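Local coordinates for conserved protein (Mycobacterium tuberculosis, PDB 1RFE) that is of unknown function but probably binds the deazaflavin coenzyme F420 and may act as an oxidoreductase of the FMN-binding split-barrel type, at residues 59-64 with 92-97; 71-76 with 142-147. All coordinates share one frame; numbering follows the deposited sequence.

Contact 1: residues 59-64 with 92-97; sequences QKAVNL and AEIVEE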
loop_
_atom_site.group_PDB
_atom_site.type_symbol
_atom_site.label_atom_id
_atom_site.label_comp_id
_atom_site.label_asym_id
_atom_site.label_seq_id
_atom_site.Cartn_x
_atom_site.Cartn_y
_atom_site.Cartn_z
ATOM N N GLN A 59 4.198 15.457 6.859
ATOM C CA GLN A 59 3.543 15.036 8.082
ATOM C C GLN A 59 3.725 13.534 8.372
ATOM O O GLN A 59 3.887 13.140 9.543
ATOM C CB GLN A 59 2.053 15.377 8.093
ATOM C CG GLN A 59 1.402 15.224 9.466
ATOM C CD GLN A 59 2.042 16.121 10.533
ATOM O OE1 GLN A 59 2.521 15.635 11.592
ATOM N NE2 GLN A 59 2.062 17.424 10.261
ATOM N N LYS A 60 3.670 12.713 7.336
ATOM C CA LYS A 60 3.695 11.296 7.539
ATOM C C LYS A 60 5.072 10.827 8.024
ATOM O O LYS A 60 5.154 9.984 8.941
ATOM C CB LYS A 60 3.013 10.498 6.378
ATOM C CG LYS A 60 3.728 10.204 5.051
ATOM C CD LYS A 60 2.761 10.360 3.828
ATOM C CE LYS A 60 2.612 11.868 3.302
ATOM N NZ LYS A 60 2.179 12.998 4.356
ATOM N N ALA A 61 6.131 11.444 7.496
ATOM C CA ALA A 61 7.495 11.137 7.923
ATOM C C ALA A 61 7.749 11.586 9.371
ATOM O O ALA A 61 8.392 10.884 10.120
ATOM C CB ALA A 61 8.486 11.771 7.009
ATOM N N VAL A 62 7.217 12.739 9.731
ATOM C CA VAL A 62 7.269 13.256 11.104
ATOM C C VAL A 62 6.472 12.381 12.077
ATOM O O VAL A 62 6.997 11.972 13.106
ATOM C CB VAL A 62 6.829 14.764 11.170
ATOM C CG1 VAL A 62 6.419 15.185 12.615
ATOM C CG2 VAL A 62 7.946 15.651 10.656
ATOM N N ASN A 63 5.269 11.965 11.689
ATOM C CA ASN A 63 4.513 11.023 12.517
ATOM C C ASN A 63 5.302 9.750 12.713
ATOM O O ASN A 63 5.379 9.158 13.813
ATOM C CB ASN A 63 3.157 10.649 11.906
ATOM C CG ASN A 63 2.164 11.783 11.860
ATOM O OD1 ASN A 63 1.143 11.658 11.137
ATOM N ND2 ASN A 63 2.432 12.917 12.565
ATOM N N LEU A 64 5.936 9.313 11.642
ATOM C CA LEU A 64 6.513 7.997 11.681
ATOM C C LEU A 64 7.827 7.862 12.483
ATOM O O LEU A 64 8.155 6.791 12.931
ATOM C CB LEU A 64 6.730 7.470 10.280
ATOM C CG LEU A 64 5.462 6.960 9.606
ATOM C CD1 LEU A 64 5.783 6.605 8.144
ATOM C CD2 LEU A 64 4.849 5.809 10.310
ATOM N N ALA A 92 6.666 0.893 10.128
ATOM C CA ALA A 92 7.400 1.439 9.010
ATOM C C ALA A 92 8.845 1.712 9.435
ATOM O O ALA A 92 9.056 2.138 10.548
ATOM C CB ALA A 92 6.813 2.734 8.627
ATOM N N GLU A 93 9.813 1.448 8.537
ATOM C CA GLU A 93 11.149 2.034 8.611
ATOM C C GLU A 93 11.324 3.148 7.561
ATOM O O GLU A 93 10.975 2.996 6.405
ATOM C CB GLU A 93 12.190 0.972 8.354
ATOM C CG GLU A 93 13.636 1.449 8.462
ATOM C CD GLU A 93 14.628 0.422 7.903
ATOM O OE1 GLU A 93 14.165 -0.653 7.442
ATOM O OE2 GLU A 93 15.861 0.712 7.907
ATOM N N ILE A 94 11.902 4.256 8.010
ATOM C CA ILE A 94 12.343 5.353 7.187
ATOM C C ILE A 94 13.788 5.123 6.752
ATOM O O ILE A 94 14.675 4.888 7.553
ATOM C CB ILE A 94 12.125 6.673 7.947
ATOM C CG1 ILE A 94 10.643 6.785 8.297
ATOM C CG2 ILE A 94 12.606 7.875 7.168
ATOM C CD1 ILE A 94 10.211 8.117 8.825
ATOM N N VAL A 95 13.985 5.145 5.441
ATOM C CA VAL A 95 15.225 4.754 4.814
ATOM C C VAL A 95 15.610 5.901 3.936
ATOM O O VAL A 95 14.785 6.314 3.120
ATOM C CB VAL A 95 14.948 3.493 3.941
ATOM C CG1 VAL A 95 16.114 3.144 2.986
ATOM C CG2 VAL A 95 14.602 2.344 4.812
ATOM N N GLU A 96 16.831 6.435 4.072
ATOM C CA GLU A 96 17.357 7.408 3.093
ATOM C C GLU A 96 18.596 6.896 2.324
ATOM O O GLU A 96 19.239 7.632 1.568
ATOM C CB GLU A 96 17.663 8.779 3.742
ATOM C CG GLU A 96 18.274 8.724 5.132
ATOM C CD GLU A 96 18.541 10.117 5.758
ATOM O OE1 GLU A 96 17.647 10.642 6.471
ATOM O OE2 GLU A 96 19.648 10.667 5.564
ATOM N N GLU A 97 18.916 5.622 2.497
ATOM C CA GLU A 97 19.994 5.012 1.715
ATOM C C GLU A 97 19.758 5.104 0.158
ATOM O O GLU A 97 18.734 4.684 -0.358
ATOM C CB GLU A 97 20.198 3.581 2.178
ATOM C CG GLU A 97 21.531 3.015 1.793
ATOM C CD GLU A 97 21.419 2.343 0.467
ATOM O OE1 GLU A 97 20.480 1.508 0.360
ATOM O OE2 GLU A 97 22.207 2.680 -0.458
#
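In the split beta-barrel of this FMN-binding-clan protein, the short helix 59-66 lies against the sheet, and here one of its faces meets strand 84-95 near the strand's end. Leu-64 and Ile-94 carry most of the packing. The CD1 methyl of Ile-94 ends beside the helix, 3.8 Å from CB of Leu-64 and 3.6 Å from the backbone O of Ala-61. That methyl thus rests on the helix surface between Ala-61 and Leu-64, touching the root of one side chain and a main-chain carbonyl, with CB of Ala-61 at the longer distance of 4.4 Å from the same CD1. Ile-94 reaches this far because CG1 lies anti to its carbonyl carbon (chi1 -58°) and the chain then runs extended, chi2 -170°, presenting CD1 as its tip. Two residues earlier on the strand, the methyl of Ala-92 faces the fork of Leu-64: its CB is 4.0 Å from both CD1 and CD2 of Leu-64. The side-chain contacts are all apolar and the interface is modest, 168 Å² in all, and the segment axes cross steeply, at 115° between their N-to-C directions. The side chain of Asn-63 leads off from the strand; its OD1 accepts hydrogen bonds from His-37 and Thr-29, while its ND2 makes a weak bond to OE1 of Gln-59. Neighbouring strands close round the contact: Val-134 of strand 131-138 and Val-70 of strand 69-76 touch both Leu-64 and Ala-92, Val-132 meets Ile-94, and Thr-54 of strand 49-55 lies against Ala-61.

Contact 2: residues 71-76 with 142-147; sequences SFLLED and RSWDHR
Trp-144 reaches from its own strand toward strand 69-76 and lays the six-membered part of its indole beside Leu-73, Leu-74 and Glu-75. The methyl CD1 of Leu-73 comes to the ring edge, close to the ring plane, 4.4 Å from CH2. Backbone O of Leu-74 is equally far from CH2 of Trp-144, but approaches obliquely, as does CB of Glu-75, 4.4 Å from CZ2 of Trp-144. With CG beside both the backbone N and the carbonyl carbon (chi1 64°), the indole spans much of the 9.3 Å between the strand axes, which run almost parallel, 3° apart. These are loose van der Waals contacts. At the end of the strand OD1 of Asp-145 accepts from the backbone N of Arg-147 (3.1 Å), an Asx turn leading into a 3-10 segment, in which the N-H comes from above the carboxylate plane. Strand 84-95 lies between the two strands, antiparallel to both: Leu-74 and Asp-76 make backbone hydrogen bonds with its Val-86 and Arg-84, and Trp-144 packs on Ser-87. Helix 12-21 adds Phe-18 and Val-19 against Leu-74 and Ile-15 against Ser-143.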
loop_
_atom_site.group_PDB
_atom_site.type_symbol
_atom_site.label_atom_id
_atom_site.label_comp_id
_atom_site.label_asym_id
_atom_site.label_seq_id
_atom_site.Cartn_x
_atom_site.Cartn_y
_atom_site.Cartn_z
ATOM N N SER A 71 -0.768 1.543 9.574
ATOM C CA SER A 71 -1.713 0.627 8.943
ATOM C C SER A 71 -1.839 0.965 7.480
ATOM O O SER A 71 -1.714 2.150 7.077
ATOM C CB SER A 71 -3.094 0.732 9.585
ATOM O OG SER A 71 -2.989 0.457 10.958
ATOM N N PHE A 72 -2.087 -0.055 6.663
ATOM C CA PHE A 72 -2.216 0.191 5.215
ATOM C C PHE A 72 -3.277 -0.734 4.689
ATOM O O PHE A 72 -3.241 -1.924 4.973
ATOM C CB PHE A 72 -0.864 -0.011 4.529
ATOM C CG PHE A 72 -0.789 0.511 3.120
ATOM C CD1 PHE A 72 -0.579 1.843 2.874
ATOM C CD2 PHE A 72 -0.914 -0.353 2.039
ATOM C CE1 PHE A 72 -0.507 2.301 1.565
ATOM C CE2 PHE A 72 -0.826 0.094 0.750
ATOM C CZ PHE A 72 -0.619 1.433 0.511
ATOM N N LEU A 73 -4.213 -0.187 3.900
ATOM C CA LEU A 73 -5.370 -0.929 3.418
ATOM C C LEU A 73 -5.522 -0.819 1.891
ATOM O O LEU A 73 -5.508 0.267 1.332
ATOM C CB LEU A 73 -6.659 -0.428 4.108
ATOM C CG LEU A 73 -7.986 -1.203 3.816
ATOM C CD1 LEU A 73 -9.007 -1.134 4.948
ATOM C CD2 LEU A 73 -8.709 -0.674 2.569
ATOM N N LEU A 74 -5.677 -1.971 1.253
ATOM C CA LEU A 74 -5.992 -2.097 -0.153
ATOM C C LEU A 74 -7.340 -2.777 -0.300
ATOM O O LEU A 74 -7.595 -3.775 0.350
ATOM C CB LEU A 74 -4.940 -2.967 -0.853
ATOM C CG LEU A 74 -3.528 -2.411 -1.008
ATOM C CD1 LEU A 74 -2.534 -3.482 -1.374
ATOM C CD2 LEU A 74 -3.551 -1.276 -2.055
ATOM N N GLU A 75 -8.159 -2.292 -1.218
ATOM C CA GLU A 75 -9.476 -2.823 -1.400
ATOM C C GLU A 75 -9.959 -2.577 -2.808
ATOM O O GLU A 75 -9.665 -1.520 -3.407
ATOM C CB GLU A 75 -10.422 -2.185 -0.337
ATOM C CG GLU A 75 -11.734 -1.551 -0.769
ATOM C CD GLU A 75 -11.627 -0.289 -1.597
ATOM O OE1 GLU A 75 -10.847 0.624 -1.247
ATOM O OE2 GLU A 75 -12.362 -0.213 -2.605
ATOM N N ASP A 76 -10.699 -3.542 -3.357
ATOM C CA ASP A 76 -11.475 -3.234 -4.529
ATOM C C ASP A 76 -12.761 -4.050 -4.613
ATOM O O ASP A 76 -13.143 -4.699 -3.647
ATOM C CB ASP A 76 -10.601 -3.345 -5.776
ATOM C CG ASP A 76 -10.342 -4.762 -6.204
ATOM O OD1 ASP A 76 -10.671 -5.729 -5.482
ATOM O OD2 ASP A 76 -9.751 -5.012 -7.271
ATOM N N ARG A 142 -4.877 -9.171 7.615
ATOM C CA ARG A 142 -6.196 -9.694 7.434
ATOM C C ARG A 142 -6.555 -9.511 5.966
ATOM O O ARG A 142 -6.253 -8.476 5.365
ATOM C CB ARG A 142 -7.201 -8.967 8.325
ATOM C CG ARG A 142 -7.134 -9.361 9.801
ATOM C CD ARG A 142 -7.424 -10.855 10.056
ATOM N NE ARG A 142 -7.305 -11.224 11.462
ATOM C CZ ARG A 142 -6.182 -11.629 12.056
ATOM N NH1 ARG A 142 -5.047 -11.737 11.369
ATOM N NH2 ARG A 142 -6.194 -11.930 13.364
ATOM N N SER A 143 -7.158 -10.535 5.373
ATOM C CA SER A 143 -7.586 -10.422 3.966
ATOM C C SER A 143 -8.988 -10.947 3.730
ATOM O O SER A 143 -9.584 -11.669 4.570
ATOM C CB SER A 143 -6.613 -11.171 3.058
ATOM O OG SER A 143 -6.529 -12.563 3.368
ATOM N N TRP A 144 -9.523 -10.604 2.555
ATOM C CA TRP A 144 -10.829 -11.061 2.178
ATOM C C TRP A 144 -11.035 -11.070 0.652
ATOM O O TRP A 144 -10.516 -10.245 -0.093
ATOM C CB TRP A 144 -11.908 -10.263 2.875
ATOM C CG TRP A 144 -11.949 -8.797 2.501
ATOM C CD1 TRP A 144 -12.767 -8.218 1.604
ATOM C CD2 TRP A 144 -11.161 -7.735 3.076
ATOM N NE1 TRP A 144 -12.520 -6.862 1.537
ATOM C CE2 TRP A 144 -11.528 -6.547 2.430
ATOM C CE3 TRP A 144 -10.139 -7.686 4.031
ATOM C CZ2 TRP A 144 -10.945 -5.292 2.752
ATOM C CZ3 TRP A 144 -9.551 -6.456 4.333
ATOM C CH2 TRP A 144 -9.955 -5.282 3.689
ATOM N N ASP A 145 -11.790 -12.051 0.211
ATOM C CA ASP A 145 -12.229 -12.128 -1.191
ATOM C C ASP A 145 -13.595 -12.763 -1.206
ATOM O O ASP A 145 -13.732 -13.980 -1.035
ATOM C CB ASP A 145 -11.261 -12.928 -2.049
ATOM C CG ASP A 145 -11.598 -12.834 -3.538
ATOM O OD1 ASP A 145 -12.653 -12.256 -3.877
ATOM O OD2 ASP A 145 -10.857 -13.261 -4.431
ATOM N N HIS A 146 -14.603 -11.928 -1.428
ATOM C CA HIS A 146 -15.975 -12.376 -1.320
ATOM C C HIS A 146 -16.371 -13.299 -2.464
ATOM O O HIS A 146 -17.378 -13.977 -2.366
ATOM C CB HIS A 146 -16.924 -11.196 -1.176
ATOM C CG HIS A 146 -16.937 -10.614 0.208
ATOM N ND1 HIS A 146 -17.930 -9.777 0.649
ATOM C CD2 HIS A 146 -16.053 -10.717 1.226
ATOM C CE1 HIS A 146 -17.682 -9.432 1.902
ATOM N NE2 HIS A 146 -16.550 -9.987 2.272
ATOM N N ARG A 147 -15.585 -13.329 -3.546
ATOM C CA ARG A 147 -15.774 -14.360 -4.585
ATOM C C ARG A 147 -15.702 -15.800 -4.063
ATOM O O ARG A 147 -16.259 -16.734 -4.666
ATOM C CB ARG A 147 -14.753 -14.215 -5.708
ATOM C CG ARG A 147 -15.267 -13.447 -6.894
ATOM C CD ARG A 147 -14.660 -12.086 -7.043
ATOM N NE ARG A 147 -13.325 -12.201 -7.590
ATOM C CZ ARG A 147 -12.639 -11.218 -8.145
ATOM N NH1 ARG A 147 -13.141 -9.976 -8.216
ATOM N NH2 ARG A 147 -11.412 -11.490 -8.625
#

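In the fold
The two contacts lie on opposite sides of the chain's centre, with their own centres 24 Å apart; their nearest atoms are about 7 Å from each other and do not touch. What joins them is the long strand 84-95. Its final residues form one half of contact 1, while its earlier part is the strand between the two segments of contact 2. Along the chain the segments alternate: helix 59-66 leads directly into strand 69-76, strand 84-95 follows, and strand 140-145 comes last. Contact 1 packs a helix against the last residues of strand 84-95, whereas contact 2 relates two of that strand's neighbours in the sheet; both are part of the one split barrel.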